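Local coordinates for protein choline kinase (Cryptosporidium parvum, PDB 3MES) that probably transfers a phosphate group from ATP to choline, and perhaps to ethanolamine, at residues 122-127 / 145-150; 126-131 / 137-142. All blocks are in the same frame, centred on the assembly; numbering follows the deposited sequence.

Interaction 1 of 2, residues 122-127 / 145-150; sequences VELDVF and EGRIEE. With ADP (adenosine-5'-diphosphate), chain I.
R147 and F127 supply most of the buried surface here, and they do so by lying flat on each other. The guanidinium rests over one face of the phenyl ring, planes 17° apart, with R147 CZ 3.6 Å from the centroid of the F127 ring. The stack is off-centre: R147 NH2 sits over the middle of the ring, while NE and CZ lie closest to F127 CE2. In this position the positive group faces the pi cloud, an off-centre cation-pi contact. The axes of helix 122-127 and strand 146-150 come no closer than 12.4 Å, a gap that long side chains bridge. F127 reaches out because its CG stands anti to the backbone N (chi1 -176°), and R147, with CG between its backbone N and carbonyl carbon, runs extended to NE. L124 adds an apolar flank, its CD1 3.4 Å from R147 NH1.

E149, two residues along the strand from R147, holds the guanidinium from its own side. R147 NE donates to E149 OE2 at 2.6 Å in a salt bridge that meets the oxygen on its anti side, 28° out of the carboxylate plane; NH2 adds a weak bond to the same oxygen. R108 also pairs with OE2, and Y110 takes NH1, so the rotation of the guanidinium is fixed by several partners. With two arginines at one carboxylate, E149 probably stays ionised.

The other carboxylate oxygen turns to the nucleotide: N6 of ADP makes a weak 3.4 Å bond to E149 OE1, and N6 also donates to E150 O at 3.1 Å. Ring, guanidinium and carboxylate thus link helix 120-132 to the adenine pocket of a kinase-like N-terminal lobe, where a helix packs against an antiparallel sheet and adenine is read by strand 146-150.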
ATOM      1  N   VAL B 122      -8.117   6.967 -29.337  1.00 33.24           N
ATOM      2  CA  VAL B 122      -8.741   6.286 -28.205  1.00 32.68           C
ATOM      3  C   VAL B 122      -7.791   6.197 -27.010  1.00 32.24           C
ATOM      4  O   VAL B 122      -8.198   6.421 -25.870  1.00 32.22           O
ATOM      5  CB  VAL B 122      -9.235   4.873 -28.582  1.00 32.70           C
ATOM      6  CG1 VAL B 122      -8.058   3.951 -28.847  1.00 32.81           C
ATOM      7  CG2 VAL B 122     -10.117   4.309 -27.480  1.00 32.63           C
ATOM      8  N   GLU B 123      -6.527   5.876 -27.274  1.00 31.64           N
ATOM      9  CA  GLU B 123      -5.529   5.784 -26.212  1.00 31.13           C
ATOM     10  C   GLU B 123      -5.385   7.100 -25.453  1.00 30.64           C
ATOM     11  O   GLU B 123      -5.268   7.110 -24.231  1.00 30.51           O
ATOM     12  CB  GLU B 123      -4.169   5.367 -26.772  1.00 31.24           C
ATOM     13  CG  GLU B 123      -3.070   5.335 -25.717  1.00 31.52           C
ATOM     14  CD  GLU B 123      -1.674   5.308 -26.311  1.00 32.22           C
ATOM     15  OE1 GLU B 123      -1.550   5.312 -27.556  1.00 32.47           O
ATOM     16  OE2 GLU B 123      -0.698   5.284 -25.529  1.00 32.19           O
ATOM     17  N   LEU B 124      -5.385   8.210 -26.184  1.00 30.04           N
ATOM     18  CA  LEU B 124      -5.268   9.523 -25.565  1.00 29.46           C
ATOM     19  C   LEU B 124      -6.524   9.841 -24.769  1.00 29.05           C
ATOM     20  O   LEU B 124      -6.459  10.415 -23.681  1.00 28.94           O
ATOM     21  CB  LEU B 124      -5.037  10.601 -26.625  1.00 29.47           C
ATOM     22  CG  LEU B 124      -4.883  12.024 -26.083  1.00 29.57           C
ATOM     23  CD1 LEU B 124      -3.744  12.096 -25.075  1.00 29.61           C
ATOM     24  CD2 LEU B 124      -4.669  13.022 -27.211  1.00 29.76           C
ATOM     25  N   ASP B 125      -7.669   9.462 -25.325  1.00 28.54           N
ATOM     26  CA  ASP B 125      -8.951   9.699 -24.682  1.00 28.07           C
ATOM     27  C   ASP B 125      -9.011   9.009 -23.326  1.00 27.59           C
ATOM     28  O   ASP B 125      -9.468   9.591 -22.343  1.00 27.54           O
ATOM     29  CB  ASP B 125     -10.085   9.200 -25.579  1.00 28.22           C
ATOM     30  CG  ASP B 125     -11.452   9.553 -25.038  1.00 28.64           C
ATOM     31  OD1 ASP B 125     -11.562  10.570 -24.320  1.00 28.93           O
ATOM     32  OD2 ASP B 125     -12.416   8.814 -25.333  1.00 29.10           O
ATOM     33  N   VAL B 126      -8.544   7.763 -23.280  1.00 26.93           N
ATOM     34  CA  VAL B 126      -8.551   6.982 -22.049  1.00 26.22           C
ATOM     35  C   VAL B 126      -7.576   7.547 -21.019  1.00 25.89           C
ATOM     36  O   VAL B 126      -7.901   7.656 -19.836  1.00 25.81           O
ATOM     37  CB  VAL B 126      -8.202   5.505 -22.316  1.00 26.25           C
ATOM     38  CG1 VAL B 126      -7.913   4.784 -21.007  1.00 26.18           C
ATOM     39  CG2 VAL B 126      -9.325   4.819 -23.075  1.00 25.97           C
ATOM     40  N   PHE B 127      -6.379   7.906 -21.471  1.00 25.38           N
ATOM     41  CA  PHE B 127      -5.369   8.453 -20.575  1.00 25.00           C
ATOM     42  C   PHE B 127      -5.837   9.734 -19.885  1.00 24.75           C
ATOM     43  O   PHE B 127      -5.630   9.909 -18.684  1.00 24.74           O
ATOM     44  CB  PHE B 127      -4.056   8.706 -21.317  1.00 25.00           C
ATOM     45  CG  PHE B 127      -2.941   9.180 -20.428  1.00 24.81           C
ATOM     46  CD1 PHE B 127      -2.224   8.280 -19.656  1.00 24.42           C
ATOM     47  CD2 PHE B 127      -2.614  10.527 -20.357  1.00 24.57           C
ATOM     48  CE1 PHE B 127      -1.197   8.713 -18.831  1.00 24.45           C
ATOM     49  CE2 PHE B 127      -1.588  10.967 -19.536  1.00 24.60           C
ATOM     50  CZ  PHE B 127      -0.878  10.057 -18.772  1.00 24.37           C
ATOM     51  N   GLU B 145       0.421  17.891 -30.304  1.00 24.58           N
ATOM     52  CA  GLU B 145       1.682  17.210 -30.587  1.00 24.66           C
ATOM     53  C   GLU B 145       2.373  16.624 -29.357  1.00 24.50           C
ATOM     54  O   GLU B 145       3.459  16.059 -29.469  1.00 24.65           O
ATOM     55  CB  GLU B 145       2.643  18.128 -31.348  1.00 24.77           C
ATOM     56  CG  GLU B 145       2.609  19.575 -30.903  1.00 25.28           C
ATOM     57  CD  GLU B 145       1.428  20.325 -31.479  1.00 25.82           C
ATOM     58  OE1 GLU B 145       0.655  20.910 -30.691  1.00 26.15           O
ATOM     59  OE2 GLU B 145       1.268  20.321 -32.720  1.00 25.84           O
ATOM     60  N   GLY B 146       1.754  16.752 -28.188  1.00 24.32           N
ATOM     61  CA  GLY B 146       2.350  16.220 -26.965  1.00 24.01           C
ATOM     62  C   GLY B 146       1.615  16.614 -25.698  1.00 23.82           C
ATOM     63  O   GLY B 146       0.440  16.981 -25.738  1.00 23.88           O
ATOM     64  N   ARG B 147       2.310  16.532 -24.568  1.00 23.53           N
ATOM     65  CA  ARG B 147       1.730  16.920 -23.285  1.00 23.19           C
ATOM     66  C   ARG B 147       2.779  17.004 -22.184  1.00 23.08           C
ATOM     67  O   ARG B 147       3.853  16.412 -22.287  1.00 23.06           O
ATOM     68  CB  ARG B 147       0.610  15.955 -22.880  1.00 23.10           C
ATOM     69  CG  ARG B 147       1.053  14.516 -22.641  1.00 22.59           C
ATOM     70  CD  ARG B 147      -0.121  13.676 -22.156  1.00 21.56           C
ATOM     71  NE  ARG B 147       0.272  12.338 -21.718  1.00 20.55           N
ATOM     72  CZ  ARG B 147      -0.082  11.214 -22.332  1.00 19.76           C
ATOM     73  NH1 ARG B 147      -0.840  11.258 -23.419  1.00 19.41           N
ATOM     74  NH2 ARG B 147       0.317  10.043 -21.857  1.00 19.42           N
ATOM     75  N   ILE B 148       2.465  17.760 -21.139  1.00 23.02           N
ATOM     76  CA  ILE B 148       3.324  17.860 -19.966  1.00 22.91           C
ATOM     77  C   ILE B 148       2.690  17.086 -18.817  1.00 22.93           C
ATOM     78  O   ILE B 148       1.579  17.396 -18.389  1.00 22.89           O
ATOM     79  CB  ILE B 148       3.523  19.326 -19.535  1.00 22.87           C
ATOM     80  CG1 ILE B 148       4.132  20.144 -20.674  1.00 22.96           C
ATOM     81  CG2 ILE B 148       4.402  19.405 -18.295  1.00 22.74           C
ATOM     82  CD1 ILE B 148       4.310  21.614 -20.341  1.00 22.69           C
ATOM     83  N   GLU B 149       3.395  16.074 -18.327  1.00 23.03           N
ATOM     84  CA  GLU B 149       2.882  15.237 -17.251  1.00 23.07           C
ATOM     85  C   GLU B 149       3.627  15.463 -15.945  1.00 23.24           C
ATOM     86  O   GLU B 149       4.775  15.909 -15.933  1.00 23.21           O
ATOM     87  CB  GLU B 149       3.006  13.756 -17.612  1.00 22.97           C
ATOM     88  CG  GLU B 149       2.325  13.343 -18.894  1.00 22.79           C
ATOM     89  CD  GLU B 149       2.527  11.870 -19.183  1.00 22.31           C
ATOM     90  OE1 GLU B 149       2.990  11.149 -18.272  1.00 21.68           O
ATOM     91  OE2 GLU B 149       2.232  11.435 -20.315  1.00 22.25           O
ATOM     92  N   GLU B 150       2.960  15.133 -14.846  1.00 23.39           N
ATOM     93  CA  GLU B 150       3.607  15.052 -13.550  1.00 23.52           C
ATOM     94  C   GLU B 150       4.671  13.963 -13.608  1.00 23.54           C
ATOM     95  O   GLU B 150       4.409  12.855 -14.086  1.00 23.58           O
ATOM     96  CB  GLU B 150       2.571  14.710 -12.481  1.00 23.60           C
ATOM     97  CG  GLU B 150       3.149  14.143 -11.204  1.00 24.24           C
ATOM     98  CD  GLU B 150       2.074  13.644 -10.255  1.00 25.54           C
ATOM     99  OE1 GLU B 150       0.942  13.380 -10.715  1.00 25.80           O
ATOM    100  OE2 GLU B 150       2.366  13.513  -9.048  1.00 26.16           O
TER
HETATM  101  PB  ADP I 425       6.334   4.842 -25.067  1.00 25.25           P
HETATM  102  O1B ADP I 425       7.314   5.312 -26.116  1.00 25.82           O
HETATM  103  O2B ADP I 425       5.038   5.615 -25.030  1.00 25.37           O
HETATM  104  O3B ADP I 425       6.174   3.340 -25.008  1.00 25.78           O
HETATM  105  PA  ADP I 425       6.494   4.832 -22.239  1.00 24.67           P
HETATM  106  O1A ADP I 425       6.197   3.351 -22.211  1.00 24.49           O
HETATM  107  O2A ADP I 425       5.440   5.830 -21.837  1.00 25.10           O
HETATM  108  O3A ADP I 425       7.061   5.239 -23.691  1.00 24.92           O
HETATM  109  O5' ADP I 425       7.809   5.085 -21.353  1.00 24.63           O
HETATM  110  C5' ADP I 425       7.701   5.428 -19.980  1.00 24.68           C
HETATM  111  C4' ADP I 425       9.020   5.081 -19.316  1.00 24.31           C
HETATM  112  O4' ADP I 425       9.714   6.288 -19.012  1.00 24.16           O
HETATM  113  C3' ADP I 425       8.772   4.355 -18.007  1.00 24.43           C
HETATM  114  O3' ADP I 425       9.408   3.078 -18.034  1.00 25.27           O
HETATM  115  C2' ADP I 425       9.384   5.233 -16.938  1.00 24.27           C
HETATM  116  O2' ADP I 425      10.638   4.678 -16.537  1.00 24.03           O
HETATM  117  C1' ADP I 425       9.592   6.572 -17.621  1.00 24.07           C
HETATM  118  N9  ADP I 425       8.387   7.413 -17.433  1.00 23.82           N
HETATM  119  C8  ADP I 425       7.392   7.570 -18.327  1.00 23.86           C
HETATM  120  N7  ADP I 425       6.433   8.407 -17.856  1.00 23.35           N
HETATM  121  C5  ADP I 425       6.817   8.802 -16.628  1.00 23.63           C
HETATM  122  C6  ADP I 425       6.269   9.686 -15.573  1.00 23.48           C
HETATM  123  N6  ADP I 425       5.088  10.329 -15.747  1.00 23.34           N
HETATM  124  N1  ADP I 425       6.987   9.829 -14.436  1.00 23.44           N
HETATM  125  C2  ADP I 425       8.161   9.193 -14.255  1.00 23.64           C
HETATM  126  N3  ADP I 425       8.721   8.378 -15.167  1.00 23.57           N
HETATM  127  C4  ADP I 425       8.107   8.145 -16.353  1.00 23.81           C

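Interaction 2 of 2, residues 126-131 / 137-142; sequences VFRYLS and PNIIAD
S131 and I139 meet where the last turns of helix 120-132 face the chain that comes back from it. With OG anti to the backbone N (chi1 -173°), S131 directs its hydroxyl at the returning backbone and donates to P137 O at 2.9 Å, approaching 26° out of the carbonyl plane. The same OG lies 3.2 Å from I139 CG1, so one small side chain both holds a carbonyl and rests against an apolar branch.

I139 points its CB at the helix and lays its CG1–CD1 arm between three residues. CD1 touches R128 CG at 3.7 Å, where the two side chains cross obliquely, and CG1 comes within 4.0 Å of F127 CE2. P137 crosses the F127 side chain at about a right angle, bringing its CD 4.1 Å from F127 CE1. The apolar neighbours P137 and I139 therefore meet different carbons of the ring.

This is a helix followed by a short return into strand 139-143, outermost in this chain's antiparallel sheet, in a kinase-like N-terminal lobe. I140 and A141 both face I148 of the adjoining strand, a classic beta bulge, at the point where the chain turns a corner. P137 also touches bound ADP, so the start of the return belongs to the nucleotide pocket.

Past the bulge, R128 reaches D142. Its chain bends at chi3, which brings NH2 within 2.9 Å of D142 OD2, with an N-H...O angle of 163°. The carboxylate lies at the guanidinium edge, the two planes nearly coplanar, and OD2 receives the bond through its syn lone pair. The bond is made by one nitrogen to one oxygen: D142 OD1 lies farther from R128 NH2, at 3.5 Å.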
ATOM      1  N   VAL B 126      -8.544   7.763 -23.280  1.00 26.93           N
ATOM      2  CA  VAL B 126      -8.551   6.982 -22.049  1.00 26.22           C
ATOM      3  C   VAL B 126      -7.576   7.547 -21.019  1.00 25.89           C
ATOM      4  O   VAL B 126      -7.901   7.656 -19.836  1.00 25.81           O
ATOM      5  CB  VAL B 126      -8.202   5.505 -22.316  1.00 26.25           C
ATOM      6  CG1 VAL B 126      -7.913   4.784 -21.007  1.00 26.18           C
ATOM      7  CG2 VAL B 126      -9.325   4.819 -23.075  1.00 25.97           C
ATOM      8  N   PHE B 127      -6.379   7.906 -21.471  1.00 25.38           N
ATOM      9  CA  PHE B 127      -5.369   8.453 -20.575  1.00 25.00           C
ATOM     10  C   PHE B 127      -5.837   9.734 -19.885  1.00 24.75           C
ATOM     11  O   PHE B 127      -5.630   9.909 -18.684  1.00 24.74           O
ATOM     12  CB  PHE B 127      -4.056   8.706 -21.317  1.00 25.00           C
ATOM     13  CG  PHE B 127      -2.941   9.180 -20.428  1.00 24.81           C
ATOM     14  CD1 PHE B 127      -2.224   8.280 -19.656  1.00 24.42           C
ATOM     15  CD2 PHE B 127      -2.614  10.527 -20.357  1.00 24.57           C
ATOM     16  CE1 PHE B 127      -1.197   8.713 -18.831  1.00 24.45           C
ATOM     17  CE2 PHE B 127      -1.588  10.967 -19.536  1.00 24.60           C
ATOM     18  CZ  PHE B 127      -0.878  10.057 -18.772  1.00 24.37           C
ATOM     19  N   ARG B 128      -6.466  10.627 -20.644  1.00 24.40           N
ATOM     20  CA  ARG B 128      -6.931  11.896 -20.083  1.00 24.15           C
ATOM     21  C   ARG B 128      -7.934  11.684 -18.954  1.00 23.81           C
ATOM     22  O   ARG B 128      -7.934  12.421 -17.969  1.00 23.75           O
ATOM     23  CB  ARG B 128      -7.522  12.797 -21.171  1.00 24.14           C
ATOM     24  CG  ARG B 128      -6.470  13.530 -21.994  1.00 24.49           C
ATOM     25  CD  ARG B 128      -7.080  14.672 -22.792  1.00 24.87           C
ATOM     26  NE  ARG B 128      -7.711  14.210 -24.023  1.00 25.40           N
ATOM     27  CZ  ARG B 128      -7.240  14.456 -25.241  1.00 25.56           C
ATOM     28  NH1 ARG B 128      -7.881  13.998 -26.306  1.00 25.43           N
ATOM     29  NH2 ARG B 128      -6.129  15.165 -25.395  1.00 25.73           N
ATOM     30  N   TYR B 129      -8.787  10.676 -19.100  1.00 23.44           N
ATOM     31  CA  TYR B 129      -9.747  10.343 -18.057  1.00 23.12           C
ATOM     32  C   TYR B 129      -9.027   9.842 -16.809  1.00 22.95           C
ATOM     33  O   TYR B 129      -9.213  10.372 -15.713  1.00 22.91           O
ATOM     34  CB  TYR B 129     -10.738   9.288 -18.550  1.00 23.07           C
ATOM     35  CG  TYR B 129     -11.693   8.813 -17.478  1.00 22.79           C
ATOM     36  CD1 TYR B 129     -12.622   9.681 -16.918  1.00 22.24           C
ATOM     37  CD2 TYR B 129     -11.666   7.500 -17.026  1.00 22.43           C
ATOM     38  CE1 TYR B 129     -13.495   9.256 -15.938  1.00 22.27           C
ATOM     39  CE2 TYR B 129     -12.537   7.065 -16.047  1.00 22.46           C
ATOM     40  CZ  TYR B 129     -13.449   7.948 -15.505  1.00 22.33           C
ATOM     41  OH  TYR B 129     -14.320   7.522 -14.530  1.00 22.18           O
ATOM     42  N   LEU B 130      -8.203   8.815 -16.989  1.00 22.76           N
ATOM     43  CA  LEU B 130      -7.433   8.246 -15.893  1.00 22.53           C
ATOM     44  C   LEU B 130      -6.617   9.325 -15.193  1.00 22.47           C
ATOM     45  O   LEU B 130      -6.452   9.308 -13.971  1.00 22.28           O
ATOM     46  CB  LEU B 130      -6.520   7.139 -16.413  1.00 22.49           C
ATOM     47  CG  LEU B 130      -7.253   5.958 -17.054  1.00 22.39           C
ATOM     48  CD1 LEU B 130      -6.265   4.944 -17.615  1.00 22.04           C
ATOM     49  CD2 LEU B 130      -8.193   5.305 -16.046  1.00 22.05           C
ATOM     50  N   SER B 131      -6.103  10.265 -15.979  1.00 22.47           N
ATOM     51  CA  SER B 131      -5.356  11.387 -15.438  1.00 22.47           C
ATOM     52  C   SER B 131      -6.277  12.251 -14.585  1.00 22.49           C
ATOM     53  O   SER B 131      -5.890  12.715 -13.515  1.00 22.48           O
ATOM     54  CB  SER B 131      -4.750  12.216 -16.574  1.00 22.57           C
ATOM     55  OG  SER B 131      -3.892  13.229 -16.078  1.00 22.64           O
ATOM     56  N   PRO B 137      -0.671   9.603 -14.143  1.00 19.57           N
ATOM     57  CA  PRO B 137       0.062  10.825 -13.826  1.00 19.65           C
ATOM     58  C   PRO B 137      -0.726  12.059 -14.248  1.00 19.72           C
ATOM     59  O   PRO B 137      -1.347  12.062 -15.310  1.00 19.72           O
ATOM     60  CB  PRO B 137       1.338  10.696 -14.662  1.00 19.61           C
ATOM     61  CG  PRO B 137       1.516   9.227 -14.853  1.00 19.55           C
ATOM     62  CD  PRO B 137       0.128   8.662 -14.946  1.00 19.50           C
ATOM     63  N   ASN B 138      -0.705  13.093 -13.418  1.00 19.91           N
ATOM     64  CA  ASN B 138      -1.443  14.317 -13.704  1.00 20.24           C
ATOM     65  C   ASN B 138      -0.976  15.007 -14.987  1.00 20.24           C
ATOM     66  O   ASN B 138       0.219  15.065 -15.269  1.00 20.14           O
ATOM     67  CB  ASN B 138      -1.342  15.287 -12.526  1.00 20.31           C
ATOM     68  CG  ASN B 138      -2.330  16.431 -12.628  1.00 20.90           C
ATOM     69  OD1 ASN B 138      -2.023  17.568 -12.265  1.00 21.71           O
ATOM     70  ND2 ASN B 138      -3.526  16.134 -13.125  1.00 21.25           N
ATOM     71  N   ILE B 139      -1.930  15.523 -15.759  1.00 20.34           N
ATOM     72  CA  ILE B 139      -1.616  16.305 -16.949  1.00 20.44           C
ATOM     73  C   ILE B 139      -1.542  17.782 -16.587  1.00 20.64           C
ATOM     74  O   ILE B 139      -2.511  18.358 -16.097  1.00 20.73           O
ATOM     75  CB  ILE B 139      -2.681  16.129 -18.051  1.00 20.47           C
ATOM     76  CG1 ILE B 139      -2.666  14.705 -18.606  1.00 20.28           C
ATOM     77  CG2 ILE B 139      -2.458  17.129 -19.180  1.00 20.32           C
ATOM     78  CD1 ILE B 139      -3.777  14.440 -19.598  1.00 19.80           C
ATOM     79  N   ILE B 140      -0.392  18.394 -16.832  1.00 20.79           N
ATOM     80  CA  ILE B 140      -0.205  19.804 -16.519  1.00 21.00           C
ATOM     81  C   ILE B 140      -0.521  20.680 -17.729  1.00 21.30           C
ATOM     82  O   ILE B 140      -1.091  21.763 -17.592  1.00 21.39           O
ATOM     83  CB  ILE B 140       1.227  20.078 -16.026  1.00 20.95           C
ATOM     84  CG1 ILE B 140       1.510  19.258 -14.764  1.00 20.57           C
ATOM     85  CG2 ILE B 140       1.433  21.565 -15.767  1.00 20.93           C
ATOM     86  CD1 ILE B 140       2.963  19.231 -14.362  1.00 20.31           C
ATOM     87  N   ALA B 141      -0.154  20.201 -18.911  1.00 21.65           N
ATOM     88  CA  ALA B 141      -0.471  20.886 -20.159  1.00 21.96           C
ATOM     89  C   ALA B 141      -0.737  19.862 -21.255  1.00 22.25           C
ATOM     90  O   ALA B 141      -0.018  18.868 -21.376  1.00 22.32           O
ATOM     91  CB  ALA B 141       0.654  21.823 -20.559  1.00 21.95           C
ATOM     92  N   ASP B 142      -1.771  20.110 -22.053  1.00 22.61           N
ATOM     93  CA  ASP B 142      -2.220  19.146 -23.050  1.00 23.00           C
ATOM     94  C   ASP B 142      -2.412  19.785 -24.425  1.00 23.22           C
ATOM     95  O   ASP B 142      -3.325  20.585 -24.623  1.00 23.15           O
ATOM     96  CB  ASP B 142      -3.530  18.495 -22.585  1.00 23.03           C
ATOM     97  CG  ASP B 142      -4.055  17.468 -23.567  1.00 23.31           C
ATOM     98  OD1 ASP B 142      -3.574  17.444 -24.719  1.00 23.97           O
ATOM     99  OD2 ASP B 142      -4.951  16.685 -23.191  1.00 23.71           O
TER

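In the fold
From the N terminus, after helix 51-61 the chain lays down strands 73-78, 85-91 and 104-109, then helix 120-132, from which both contacts start. Interaction 2 closes the shorter loop, returning after five residues from 126-131 to 137-142. Interaction 1 closes the longer one, from 122-127 to 145-150, and the whole of the shorter loop lies within it; the two share V126 and F127. Their far ends, strands 139-143 and 146-150, are consecutive antiparallel neighbours, tied by the backbone pairs I148 O to I140 N and I148 N to A141 O. Together they fasten one helix to the outermost strand 139-143 and its neighbour 146-150, beside the adenine end of the ADP pocket.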